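Side-chain contacts in thiamine pyrophosphokinase (Saccharomyces cerevisiae, PDB 1IG0), which transfers a pyrophosphate group from ATP to thiamine, making thiamine diphosphate and AMP, and is the only yeast enzyme that can do so: residues 263-266 with 270-273; 9-14 with 242-247; 274-277 with 282-285. All coordinates share one frame; numbering follows the deposited sequence.

Interaction 1. Residues 263-266 with 270-273. With VIB (3-(4-amino-2-methyl-pyrimidin-5-ylmethyl)-5-(2-hydroxy-ethyl)-4-methyl-thiazol-3-ium), chain C.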
ATOM      1  N   LYS B 263      -1.545 -22.682  -7.254  1.00 21.96           N
ATOM      2  CA  LYS B 263      -1.643 -24.113  -7.499  1.00 24.05           C
ATOM      3  C   LYS B 263      -2.026 -24.890  -6.248  1.00 23.65           C
ATOM      4  O   LYS B 263      -2.877 -25.783  -6.293  1.00 23.48           O
ATOM      5  CB  LYS B 263      -0.320 -24.643  -8.054  1.00 26.41           C
ATOM      6  CG  LYS B 263      -0.330 -26.138  -8.307  1.00 30.34           C
ATOM      7  CD  LYS B 263       0.868 -26.584  -9.125  1.00 33.37           C
ATOM      8  CE  LYS B 263       0.798 -28.076  -9.398  1.00 35.50           C
ATOM      9  NZ  LYS B 263      -0.540 -28.452  -9.938  1.00 37.42           N
ATOM     10  N   GLU B 264      -1.398 -24.547  -5.130  1.00 24.18           N
ATOM     11  CA  GLU B 264      -1.681 -25.227  -3.876  1.00 24.02           C
ATOM     12  C   GLU B 264      -0.972 -24.611  -2.680  1.00 23.59           C
ATOM     13  O   GLU B 264       0.135 -24.087  -2.794  1.00 22.38           O
ATOM     14  CB  GLU B 264      -1.285 -26.705  -3.984  1.00 26.70           C
ATOM     15  CG  GLU B 264      -1.099 -27.404  -2.642  1.00 28.66           C
ATOM     16  CD  GLU B 264      -0.639 -28.841  -2.786  1.00 31.22           C
ATOM     17  OE1 GLU B 264       0.271 -29.095  -3.604  1.00 32.09           O
ATOM     18  OE2 GLU B 264      -1.177 -29.714  -2.073  1.00 31.73           O
ATOM     19  N   THR B 265      -1.639 -24.670  -1.533  1.00 22.08           N
ATOM     20  CA  THR B 265      -1.080 -24.183  -0.284  1.00 21.32           C
ATOM     21  C   THR B 265      -1.387 -25.246   0.757  1.00 22.13           C
ATOM     22  O   THR B 265      -2.408 -25.930   0.674  1.00 21.94           O
ATOM     23  CB  THR B 265      -1.712 -22.855   0.179  1.00 20.11           C
ATOM     24  OG1 THR B 265      -3.087 -23.065   0.523  1.00 18.47           O
ATOM     25  CG2 THR B 265      -1.605 -21.811  -0.917  1.00 17.97           C
ATOM     26  N   ARG B 266      -0.483 -25.398   1.715  1.00 22.63           N
ATOM     27  CA  ARG B 266      -0.647 -26.356   2.797  1.00 22.54           C
ATOM     28  C   ARG B 266      -0.156 -25.654   4.053  1.00 21.44           C
ATOM     29  O   ARG B 266       0.980 -25.186   4.100  1.00 21.99           O
ATOM     30  CB  ARG B 266       0.196 -27.614   2.547  1.00 23.71           C
ATOM     31  CG  ARG B 266      -0.224 -28.446   1.345  1.00 26.34           C
ATOM     32  CD  ARG B 266       0.622 -29.713   1.248  1.00 29.38           C
ATOM     33  NE  ARG B 266       0.193 -30.587   0.158  1.00 32.95           N
ATOM     34  CZ  ARG B 266       0.739 -31.770  -0.114  1.00 34.97           C
ATOM     35  NH1 ARG B 266       1.742 -32.232   0.622  1.00 36.29           N
ATOM     36  NH2 ARG B 266       0.283 -32.493  -1.129  1.00 36.73           N
ATOM     37  N   TRP B 270      -6.904 -21.215   5.641  1.00 18.95           N
ATOM     38  CA  TRP B 270      -7.710 -21.439   4.453  1.00 19.24           C
ATOM     39  C   TRP B 270      -6.761 -21.844   3.327  1.00 19.63           C
ATOM     40  O   TRP B 270      -6.124 -20.992   2.705  1.00 19.33           O
ATOM     41  CB  TRP B 270      -8.471 -20.166   4.077  1.00 19.71           C
ATOM     42  CG  TRP B 270      -9.611 -19.867   5.005  1.00 18.98           C
ATOM     43  CD1 TRP B 270     -10.881 -20.370   4.938  1.00 19.84           C
ATOM     44  CD2 TRP B 270      -9.577 -19.016   6.157  1.00 19.35           C
ATOM     45  NE1 TRP B 270     -11.638 -19.886   5.979  1.00 19.68           N
ATOM     46  CE2 TRP B 270     -10.861 -19.057   6.746  1.00 18.84           C
ATOM     47  CE3 TRP B 270      -8.581 -18.232   6.756  1.00 18.61           C
ATOM     48  CZ2 TRP B 270     -11.180 -18.330   7.900  1.00 19.67           C
ATOM     49  CZ3 TRP B 270      -8.899 -17.509   7.908  1.00 18.71           C
ATOM     50  CH2 TRP B 270     -10.187 -17.570   8.468  1.00 18.39           C
ATOM     51  N   ASP B 271      -6.648 -23.150   3.096  1.00 18.73           N
ATOM     52  CA  ASP B 271      -5.782 -23.668   2.042  1.00 20.00           C
ATOM     53  C   ASP B 271      -6.546 -23.747   0.731  1.00 20.36           C
ATOM     54  O   ASP B 271      -7.738 -24.057   0.716  1.00 21.42           O
ATOM     55  CB  ASP B 271      -5.251 -25.060   2.397  1.00 19.09           C
ATOM     56  CG  ASP B 271      -4.026 -25.012   3.290  1.00 18.72           C
ATOM     57  OD1 ASP B 271      -3.206 -24.084   3.126  1.00 19.30           O
ATOM     58  OD2 ASP B 271      -3.872 -25.911   4.142  1.00 20.41           O
ATOM     59  N   VAL B 272      -5.854 -23.473  -0.370  1.00 20.66           N
ATOM     60  CA  VAL B 272      -6.481 -23.503  -1.684  1.00 21.10           C
ATOM     61  C   VAL B 272      -5.726 -24.375  -2.682  1.00 21.84           C
ATOM     62  O   VAL B 272      -4.573 -24.740  -2.457  1.00 22.30           O
ATOM     63  CB  VAL B 272      -6.603 -22.077  -2.266  1.00 20.95           C
ATOM     64  CG1 VAL B 272      -7.488 -21.228  -1.372  1.00 22.38           C
ATOM     65  CG2 VAL B 272      -5.232 -21.444  -2.390  1.00 20.22           C
ATOM     66  N   LYS B 273      -6.399 -24.713  -3.779  1.00 22.73           N
ATOM     67  CA  LYS B 273      -5.827 -25.534  -4.847  1.00 24.23           C
ATOM     68  C   LYS B 273      -6.440 -25.078  -6.168  1.00 23.25           C
ATOM     69  O   LYS B 273      -7.638 -24.807  -6.226  1.00 22.12           O
ATOM     70  CB  LYS B 273      -6.145 -27.016  -4.622  1.00 26.23           C
ATOM     71  CG  LYS B 273      -5.610 -27.574  -3.315  1.00 29.58           C
ATOM     72  CD  LYS B 273      -5.923 -29.057  -3.139  1.00 32.29           C
ATOM     73  CE  LYS B 273      -5.149 -29.924  -4.121  1.00 33.22           C
ATOM     74  NZ  LYS B 273      -4.906 -31.289  -3.567  1.00 36.20           N
TER
HETATM   75  CM2 VIB C 702      -8.767 -18.224   0.367  1.00 19.59           C
HETATM   76  N4A VIB C 702     -12.009 -17.072   3.933  1.00 17.96           N
HETATM   77  CM4 VIB C 702     -10.779 -14.068   7.867  1.00 20.38           C
HETATM   78  O1  VIB C 702     -11.444  -9.692   6.208  1.00 27.41           O
HETATM   79  C7  VIB C 702     -11.595 -10.254   7.516  1.00 24.95           C
HETATM   80  C6  VIB C 702     -12.471 -11.531   7.435  1.00 22.69           C
HETATM   81  C2  VIB C 702     -11.324 -13.603   4.334  1.00 19.66           C
HETATM   82  S1  VIB C 702     -12.288 -12.114   4.582  1.00 20.79           S
HETATM   83  C5  VIB C 702     -11.954 -12.442   6.324  1.00 21.35           C
HETATM   84  C4  VIB C 702     -11.202 -13.562   6.495  1.00 20.13           C
HETATM   85  N3  VIB C 702     -10.898 -14.146   5.388  1.00 20.03           N
HETATM   86  C7A VIB C 702     -10.083 -15.391   5.310  1.00 17.97           C
HETATM   87  C4A VIB C 702     -10.715 -16.939   3.390  1.00 17.20           C
HETATM   88  N3A VIB C 702     -10.391 -17.621   2.197  1.00 19.14           N
HETATM   89  C2A VIB C 702      -9.109 -17.500   1.639  1.00 18.92           C
HETATM   90  N1A VIB C 702      -8.147 -16.698   2.279  1.00 19.07           N
HETATM   91  C6A VIB C 702      -8.465 -16.016   3.470  1.00 17.72           C
HETATM   92  C5A VIB C 702      -9.748 -16.133   4.034  1.00 18.36           C
HETATM   93  O   HOH W   1      -4.529 -27.343  -0.304  1.00 40.98           O
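The indole of Trp-270 carries the bound thiamine on one face. The methylene C7A lies 3.4 Å above its plane toward the rim. The aminopyrimidine covers the pyrrole side, with Trp-270 CG 3.5 Å from VIB C4A. Trp-270 NE1 bonds Glu-7, and Tyr-123 of the second subunit meets the ring edge-to-face. Asp-271 OD1 accepts from Thr-265 OG1 at 2.8 Å, on the anti side and 26° out of the carboxylate plane. Leu-268 N and Gly-267 N also bond this carboxylate.

Thr-265 OG1 sits between its backbone N and carbonyl carbon (chi1 67°). There it accepts from Val-272 N at 2.9 Å. Thr-265 N returns a bond to Val-272 O, 3.1 Å. Thr-265 CG2 and Val-272 CG2 touch at 3.9 Å. Val-272 CG1 meets the thiamine methyl CM2 at 3.7 Å, so Val-272 and Trp-270 both line the thiamine pocket. On the sheet face of Lys-273, Arg-266 NE makes a salt bridge to Glu-264 OE2; Arg-266 also bridges to Asp-17.

Strands 260-266 and 270-272 run roughly antiparallel, with Glu-264 and Lys-273 a non-hydrogen-bonded pair. Strand 295-300 flanks the first, strand 4-7 the second. After Lys-273 the chain enters another sheet.

Interaction 2. Residues 9-14 with 242-247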
ATOM      1  N   PRO B   9      -8.363 -26.667  10.789  1.00 20.66           N
ATOM      2  CA  PRO B   9      -8.527 -26.405  12.218  1.00 20.72           C
ATOM      3  C   PRO B   9      -7.350 -25.472  12.518  1.00 21.44           C
ATOM      4  O   PRO B   9      -6.521 -25.233  11.638  1.00 21.13           O
ATOM      5  CB  PRO B   9      -8.377 -27.790  12.847  1.00 20.47           C
ATOM      6  CG  PRO B   9      -7.512 -28.531  11.863  1.00 20.78           C
ATOM      7  CD  PRO B   9      -8.076 -28.090  10.539  1.00 20.59           C
ATOM      8  N   GLU B  10      -7.246 -24.963  13.737  1.00 21.32           N
ATOM      9  CA  GLU B  10      -6.173 -24.023  14.053  1.00 22.80           C
ATOM     10  C   GLU B  10      -4.734 -24.524  13.908  1.00 22.45           C
ATOM     11  O   GLU B  10      -3.822 -23.725  13.682  1.00 21.70           O
ATOM     12  CB  GLU B  10      -6.385 -23.458  15.455  1.00 23.59           C
ATOM     13  CG  GLU B  10      -6.067 -21.978  15.560  1.00 26.72           C
ATOM     14  CD  GLU B  10      -6.729 -21.162  14.460  1.00 25.99           C
ATOM     15  OE1 GLU B  10      -7.952 -21.301  14.249  1.00 27.08           O
ATOM     16  OE2 GLU B  10      -6.020 -20.374  13.803  1.00 27.06           O
ATOM     17  N   ARG B  11      -4.518 -25.829  14.033  1.00 22.27           N
ATOM     18  CA  ARG B  11      -3.170 -26.378  13.904  1.00 22.51           C
ATOM     19  C   ARG B  11      -3.120 -27.734  13.203  1.00 22.85           C
ATOM     20  O   ARG B  11      -3.825 -28.669  13.582  1.00 22.73           O
ATOM     21  CB  ARG B  11      -2.514 -26.501  15.285  1.00 22.49           C
ATOM     22  CG  ARG B  11      -2.120 -25.177  15.934  1.00 22.30           C
ATOM     23  CD  ARG B  11      -0.855 -24.604  15.308  1.00 23.24           C
ATOM     24  NE  ARG B  11      -0.428 -23.362  15.949  1.00 22.86           N
ATOM     25  CZ  ARG B  11      -1.049 -22.195  15.816  1.00 23.43           C
ATOM     26  NH1 ARG B  11      -2.132 -22.093  15.058  1.00 21.81           N
ATOM     27  NH2 ARG B  11      -0.589 -21.124  16.451  1.00 22.59           N
ATOM     28  N   ILE B  12      -2.275 -27.832  12.180  1.00 23.18           N
ATOM     29  CA  ILE B  12      -2.110 -29.075  11.432  1.00 23.71           C
ATOM     30  C   ILE B  12      -0.632 -29.274  11.117  1.00 24.68           C
ATOM     31  O   ILE B  12       0.204 -28.415  11.407  1.00 23.86           O
ATOM     32  CB  ILE B  12      -2.855 -29.049  10.073  1.00 23.55           C
ATOM     33  CG1 ILE B  12      -2.174 -28.052   9.126  1.00 24.33           C
ATOM     34  CG2 ILE B  12      -4.316 -28.670  10.276  1.00 24.80           C
ATOM     35  CD1 ILE B  12      -2.674 -28.114   7.688  1.00 24.61           C
ATOM     36  N   LYS B  13      -0.323 -30.420  10.522  1.00 26.31           N
ATOM     37  CA  LYS B  13       1.030 -30.747  10.102  1.00 29.20           C
ATOM     38  C   LYS B  13       0.908 -31.036   8.614  1.00 31.01           C
ATOM     39  O   LYS B  13       0.041 -31.794   8.187  1.00 30.66           O
ATOM     40  CB  LYS B  13       1.556 -31.997  10.813  1.00 29.48           C
ATOM     41  CG  LYS B  13       2.111 -31.771  12.216  1.00 31.78           C
ATOM     42  CD  LYS B  13       2.751 -33.058  12.739  1.00 33.33           C
ATOM     43  CE  LYS B  13       3.496 -32.849  14.050  1.00 35.50           C
ATOM     44  NZ  LYS B  13       2.608 -32.355  15.134  1.00 37.01           N
ATOM     45  N   ILE B  14       1.763 -30.415   7.822  1.00 33.45           N
ATOM     46  CA  ILE B  14       1.724 -30.635   6.398  1.00 36.44           C
ATOM     47  C   ILE B  14       2.731 -31.712   6.115  1.00 38.92           C
ATOM     48  O   ILE B  14       3.522 -32.096   6.984  1.00 40.36           O
ATOM     49  CB  ILE B  14       2.087 -29.363   5.599  1.00 35.90           C
ATOM     50  CG1 ILE B  14       3.588 -29.028   5.735  1.00 35.66           C
ATOM     51  CG2 ILE B  14       1.261 -28.197   6.106  1.00 35.50           C
ATOM     52  CD1 ILE B  14       4.010 -27.795   4.971  1.00 35.33           C
ATOM     53  N   GLN B 242       7.200 -21.251  18.856  1.00 26.22           N
ATOM     54  CA  GLN B 242       7.168 -20.200  19.867  1.00 26.68           C
ATOM     55  C   GLN B 242       7.278 -18.824  19.220  1.00 25.40           C
ATOM     56  O   GLN B 242       6.598 -17.883  19.625  1.00 25.66           O
ATOM     57  CB  GLN B 242       8.302 -20.390  20.878  1.00 28.94           C
ATOM     58  CG  GLN B 242       8.220 -19.444  22.066  1.00 32.64           C
ATOM     59  CD  GLN B 242       6.931 -19.609  22.855  1.00 35.51           C
ATOM     60  OE1 GLN B 242       6.688 -20.655  23.457  1.00 36.67           O
ATOM     61  NE2 GLN B 242       6.097 -18.575  22.850  1.00 36.64           N
ATOM     62  N   PHE B 243       8.139 -18.708  18.215  1.00 25.28           N
ATOM     63  CA  PHE B 243       8.320 -17.445  17.509  1.00 24.30           C
ATOM     64  C   PHE B 243       7.032 -17.061  16.789  1.00 23.96           C
ATOM     65  O   PHE B 243       6.568 -15.923  16.882  1.00 23.51           O
ATOM     66  CB  PHE B 243       9.455 -17.572  16.486  1.00 24.84           C
ATOM     67  CG  PHE B 243       9.554 -16.407  15.530  1.00 24.98           C
ATOM     68  CD1 PHE B 243       9.912 -15.142  15.985  1.00 25.95           C
ATOM     69  CD2 PHE B 243       9.291 -16.579  14.174  1.00 25.86           C
ATOM     70  CE1 PHE B 243      10.009 -14.063  15.103  1.00 24.59           C
ATOM     71  CE2 PHE B 243       9.385 -15.505  13.282  1.00 25.73           C
ATOM     72  CZ  PHE B 243       9.745 -14.246  13.751  1.00 25.00           C
ATOM     73  N   ARG B 244       6.455 -18.021  16.076  1.00 23.62           N
ATOM     74  CA  ARG B 244       5.230 -17.780  15.327  1.00 24.21           C
ATOM     75  C   ARG B 244       4.071 -17.387  16.246  1.00 23.06           C
ATOM     76  O   ARG B 244       3.311 -16.472  15.935  1.00 21.81           O
ATOM     77  CB  ARG B 244       4.874 -19.025  14.500  1.00 25.95           C
ATOM     78  CG  ARG B 244       3.878 -19.980  15.142  1.00 31.24           C
ATOM     79  CD  ARG B 244       2.486 -19.780  14.559  1.00 30.89           C
ATOM     80  NE  ARG B 244       2.015 -18.410  14.730  1.00 34.27           N
ATOM     81  CZ  ARG B 244       0.916 -17.917  14.170  1.00 33.23           C
ATOM     82  NH1 ARG B 244       0.159 -18.681  13.394  1.00 34.19           N
ATOM     83  NH2 ARG B 244       0.574 -16.656  14.385  1.00 32.59           N
ATOM     84  N   ASN B 245       3.946 -18.069  17.382  1.00 23.04           N
ATOM     85  CA  ASN B 245       2.870 -17.776  18.325  1.00 22.92           C
ATOM     86  C   ASN B 245       3.030 -16.434  19.030  1.00 23.32           C
ATOM     87  O   ASN B 245       2.044 -15.762  19.330  1.00 22.90           O
ATOM     88  CB  ASN B 245       2.769 -18.881  19.383  1.00 24.39           C
ATOM     89  CG  ASN B 245       2.271 -20.191  18.812  1.00 25.49           C
ATOM     90  OD1 ASN B 245       1.265 -20.228  18.105  1.00 26.73           O
ATOM     91  ND2 ASN B 245       2.965 -21.279  19.127  1.00 25.32           N
ATOM     92  N   THR B 246       4.272 -16.044  19.287  1.00 23.06           N
ATOM     93  CA  THR B 246       4.547 -14.797  19.987  1.00 23.54           C
ATOM     94  C   THR B 246       4.628 -13.550  19.112  1.00 23.22           C
ATOM     95  O   THR B 246       4.161 -12.486  19.514  1.00 22.76           O
ATOM     96  CB  THR B 246       5.868 -14.896  20.789  1.00 23.86           C
ATOM     97  OG1 THR B 246       5.820 -16.040  21.648  1.00 26.40           O
ATOM     98  CG2 THR B 246       6.080 -13.646  21.638  1.00 24.48           C
ATOM     99  N   CYS B 247       5.199 -13.680  17.917  1.00 23.44           N
ATOM    100  CA  CYS B 247       5.377 -12.519  17.048  1.00 23.60           C
ATOM    101  C   CYS B 247       4.619 -12.479  15.726  1.00 22.98           C
ATOM    102  O   CYS B 247       4.663 -11.463  15.034  1.00 22.75           O
ATOM    103  CB  CYS B 247       6.868 -12.349  16.743  1.00 24.24           C
ATOM    104  SG  CYS B 247       7.957 -12.596  18.161  1.00 26.14           S
TER
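Arg-11 and Asn-245 make the single hydrogen bond between the two segments. Arg-11 NH2 donates to Asn-245 OD1 at 2.6 Å, with an N-H...O angle of 141°. The two side chains reach out from their own segments to meet each other. The guanidinium and amide planes lie only 5° apart, so the flat groups meet edge to edge. The oxygen lies in the guanidinium plane. The donor stands nearly in line with the amide C=O bond.

A second hydrogen bond lies within residues 9-14. Arg-11 NH1 turns back to Glu-10 O, 2.7 Å away. The chain of Arg-11 bends at chi2 (-76°), which folds the guanidinium back toward the backbone just before it. The two terminal nitrogens thus hold two different oxygens, and this limits rotation of the group.

Charge and packing contacts are looser. Arg-11 NH2 touches Arg-244 CD at 3.9 Å. It is also 4.0 Å from Arg-244 NH1, a close approach of like charges. Each arginine has further neighbours: Arg-11 also touches Asp-293, and Arg-244 NH2 makes a weak hydrogen bond to Ile-248 O. Arg-244 is buried, while Arg-11 and Asn-245 are exposed. Nearby, Glu-10 forms salt bridges with Arg-289 and Lys-269, and Lys-13 forms one with Asp-293.

The contact buries only 102 Å² and is a small, mostly polar one between distant parts of the chain. The side chain of Arg-244 is about 13 Å from the bound thiamine, and none of the three touching residues belongs to the thiamine pocket. The result is a single hydrogen-bonded contact from the loop after strand 4-7 to helix 241-247, which leads into strand 248-254 of the vitamin B1 binding domain.

Interaction 3. Residues 274-277 with 282-285. With VIB (3-(4-amino-2-methyl-pyrimidin-5-ylmethyl)-5-(2-hydroxy-ethyl)-4-methyl-thiazol-3-ium), chain C.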
ATOM      1  N   ASN B 274      -5.626 -24.999  -7.220  1.00 23.77           N
ATOM      2  CA  ASN B 274      -6.105 -24.563  -8.533  1.00 24.38           C
ATOM      3  C   ASN B 274      -7.001 -23.350  -8.302  1.00 23.36           C
ATOM      4  O   ASN B 274      -8.111 -23.263  -8.829  1.00 23.93           O
ATOM      5  CB  ASN B 274      -6.903 -25.687  -9.202  1.00 26.71           C
ATOM      6  CG  ASN B 274      -6.148 -27.002  -9.228  1.00 29.13           C
ATOM      7  OD1 ASN B 274      -5.008 -27.067  -9.689  1.00 32.23           O
ATOM      8  ND2 ASN B 274      -6.780 -28.061  -8.732  1.00 30.35           N
ATOM      9  N   TRP B 275      -6.487 -22.415  -7.508  1.00 21.99           N
ATOM     10  CA  TRP B 275      -7.207 -21.211  -7.110  1.00 20.19           C
ATOM     11  C   TRP B 275      -6.686 -19.949  -7.800  1.00 20.73           C
ATOM     12  O   TRP B 275      -5.631 -19.426  -7.438  1.00 20.35           O
ATOM     13  CB  TRP B 275      -7.061 -21.063  -5.594  1.00 19.57           C
ATOM     14  CG  TRP B 275      -8.100 -20.246  -4.909  1.00 19.56           C
ATOM     15  CD1 TRP B 275      -9.353 -20.649  -4.551  1.00 18.39           C
ATOM     16  CD2 TRP B 275      -7.957 -18.904  -4.432  1.00 19.03           C
ATOM     17  NE1 TRP B 275      -9.999 -19.646  -3.872  1.00 18.92           N
ATOM     18  CE2 TRP B 275      -9.164 -18.562  -3.784  1.00 19.90           C
ATOM     19  CE3 TRP B 275      -6.924 -17.958  -4.485  1.00 19.18           C
ATOM     20  CZ2 TRP B 275      -9.369 -17.309  -3.194  1.00 19.28           C
ATOM     21  CZ3 TRP B 275      -7.129 -16.712  -3.896  1.00 18.94           C
ATOM     22  CH2 TRP B 275      -8.343 -16.401  -3.258  1.00 19.64           C
ATOM     23  N   PRO B 276      -7.416 -19.445  -8.809  1.00 20.01           N
ATOM     24  CA  PRO B 276      -6.972 -18.234  -9.508  1.00 19.95           C
ATOM     25  C   PRO B 276      -6.989 -17.037  -8.559  1.00 18.50           C
ATOM     26  O   PRO B 276      -7.908 -16.897  -7.754  1.00 19.03           O
ATOM     27  CB  PRO B 276      -8.001 -18.083 -10.627  1.00 19.78           C
ATOM     28  CG  PRO B 276      -8.442 -19.489 -10.883  1.00 21.29           C
ATOM     29  CD  PRO B 276      -8.582 -20.039  -9.486  1.00 19.45           C
ATOM     30  N   THR B 277      -5.981 -16.174  -8.647  1.00 18.31           N
ATOM     31  CA  THR B 277      -5.925 -15.003  -7.778  1.00 18.45           C
ATOM     32  C   THR B 277      -5.579 -13.743  -8.567  1.00 18.84           C
ATOM     33  O   THR B 277      -4.673 -13.749  -9.403  1.00 19.32           O
ATOM     34  CB  THR B 277      -4.897 -15.200  -6.635  1.00 17.36           C
ATOM     35  OG1 THR B 277      -4.966 -14.091  -5.728  1.00 15.92           O
ATOM     36  CG2 THR B 277      -3.483 -15.325  -7.196  1.00 17.84           C
ATOM     37  N   GLY B 282     -10.699  -9.383  -7.530  1.00 19.06           N
ATOM     38  CA  GLY B 282     -10.999  -9.321  -6.112  1.00 19.61           C
ATOM     39  C   GLY B 282     -10.695 -10.623  -5.400  1.00 19.01           C
ATOM     40  O   GLY B 282     -10.877 -10.734  -4.186  1.00 19.13           O
ATOM     41  N   ARG B 283     -10.237 -11.618  -6.154  1.00 18.01           N
ATOM     42  CA  ARG B 283      -9.902 -12.912  -5.575  1.00 17.72           C
ATOM     43  C   ARG B 283      -8.501 -12.870  -4.987  1.00 17.36           C
ATOM     44  O   ARG B 283      -7.526 -13.255  -5.632  1.00 18.09           O
ATOM     45  CB  ARG B 283      -9.997 -14.015  -6.632  1.00 18.94           C
ATOM     46  CG  ARG B 283     -11.426 -14.403  -6.995  1.00 18.56           C
ATOM     47  CD  ARG B 283     -11.453 -15.393  -8.150  1.00 19.53           C
ATOM     48  NE  ARG B 283     -10.618 -16.564  -7.892  1.00 19.52           N
ATOM     49  CZ  ARG B 283     -11.002 -17.625  -7.189  1.00 19.72           C
ATOM     50  NH1 ARG B 283     -12.222 -17.677  -6.672  1.00 21.26           N
ATOM     51  NH2 ARG B 283     -10.158 -18.627  -6.989  1.00 19.30           N
ATOM     52  N   VAL B 284      -8.415 -12.394  -3.749  1.00 16.92           N
ATOM     53  CA  VAL B 284      -7.148 -12.279  -3.038  1.00 17.37           C
ATOM     54  C   VAL B 284      -7.299 -12.822  -1.624  1.00 17.40           C
ATOM     55  O   VAL B 284      -8.221 -12.443  -0.901  1.00 17.96           O
ATOM     56  CB  VAL B 284      -6.694 -10.804  -2.949  1.00 17.60           C
ATOM     57  CG1 VAL B 284      -5.431 -10.692  -2.111  1.00 17.77           C
ATOM     58  CG2 VAL B 284      -6.452 -10.250  -4.342  1.00 16.72           C
ATOM     59  N   SER B 285      -6.390 -13.709  -1.234  1.00 17.43           N
ATOM     60  CA  SER B 285      -6.429 -14.293   0.097  1.00 18.55           C
ATOM     61  C   SER B 285      -5.899 -13.302   1.126  1.00 19.29           C
ATOM     62  O   SER B 285      -4.690 -13.166   1.312  1.00 20.65           O
ATOM     63  CB  SER B 285      -5.597 -15.577   0.139  1.00 18.79           C
ATOM     64  OG  SER B 285      -5.674 -16.184   1.419  1.00 18.84           O
TER
HETATM   65  CM2 VIB C 702      -8.767 -18.224   0.367  1.00 19.59           C
HETATM   66  N4A VIB C 702     -12.009 -17.072   3.933  1.00 17.96           N
HETATM   67  CM4 VIB C 702     -10.779 -14.068   7.867  1.00 20.38           C
HETATM   68  O1  VIB C 702     -11.444  -9.692   6.208  1.00 27.41           O
HETATM   69  C7  VIB C 702     -11.595 -10.254   7.516  1.00 24.95           C
HETATM   70  C6  VIB C 702     -12.471 -11.531   7.435  1.00 22.69           C
HETATM   71  C2  VIB C 702     -11.324 -13.603   4.334  1.00 19.66           C
HETATM   72  S1  VIB C 702     -12.288 -12.114   4.582  1.00 20.79           S
HETATM   73  C5  VIB C 702     -11.954 -12.442   6.324  1.00 21.35           C
HETATM   74  C4  VIB C 702     -11.202 -13.562   6.495  1.00 20.13           C
HETATM   75  N3  VIB C 702     -10.898 -14.146   5.388  1.00 20.03           N
HETATM   76  C7A VIB C 702     -10.083 -15.391   5.310  1.00 17.97           C
HETATM   77  C4A VIB C 702     -10.715 -16.939   3.390  1.00 17.20           C
HETATM   78  N3A VIB C 702     -10.391 -17.621   2.197  1.00 19.14           N
HETATM   79  C2A VIB C 702      -9.109 -17.500   1.639  1.00 18.92           C
HETATM   80  N1A VIB C 702      -8.147 -16.698   2.279  1.00 19.07           N
HETATM   81  C6A VIB C 702      -8.465 -16.016   3.470  1.00 17.72           C
HETATM   82  C5A VIB C 702      -9.748 -16.133   4.034  1.00 18.36           C
HETATM   83  O   HOH W   2      -4.365 -14.542  -3.038  1.00 19.72           O
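This contact forms part of the thiamine pocket, where the Trp-275 indole lies between Arg-283 and the substrate. Arg-283 NH2 sits 3.1 Å above one face of the Trp-275 ring. The thiamine methyl CM2 lies on the opposite side, offset toward the rim, 3.7 Å from Trp-275 CZ2. The guanidinium is not stacked flat, since its plane is tilted 46° to the ring. It makes a cation-pi contact, with Arg-283 CZ 4.1 Å from the centroid of the five-membered ring of Trp-275.

Two nitrogens of Arg-283 converge on one backbone oxygen. Its NE and NH2 reach Pro-276 O at 2.7 and 2.9 Å; NH2 lies on a lone pair, while NE comes from above the carbonyl plane. A bend at chi3 (54°) turns the guanidinium alongside Pro-276, which brings NH2 next to Pro-276 CD. NH1 forms a salt bridge with Glu-3.

Strand 275-277 is an edge strand of its sheet within this chain. It pairs with strand 260-266, and a G1 beta bulge at Asn-274 and Trp-275 faces Val-262. Arg-283 is the centre of an inverse gamma turn in the returning chain. Thr-277 OG1 donates to Arg-283 O at 2.7 Å, in the carbonyl plane. A water bridges the same hydroxyl to Ser-285 N.

With chi1 at -178°, the Ser-285 hydroxyl is carried to the pyrimidine. Its OG donates to N1A of VIB at 2.7 Å and also bonds Asn-288.

In the fold
Interactions 1 and 3 are close neighbours, with centres about 10 Å apart. Strands 260-266 and 275-277 pair in one sheet, and Lys-263 O probably accepts a hydrogen bond from Asn-274 N. Both contacts are partly buried and touch the same thiamine, each through a tryptophan. Interaction 1 is strand pairing reinforced by side chains; interaction 3 is a loop folded back on an edge strand, with a charged group brought to an aromatic ring. Interaction 2 is smaller, more exposed and purely side-chain in its cross-segment bonding. It packs on interaction 1 through Ile-14 and Arg-266 but does not touch interaction 3, whose nearest atoms are about 13 Å away.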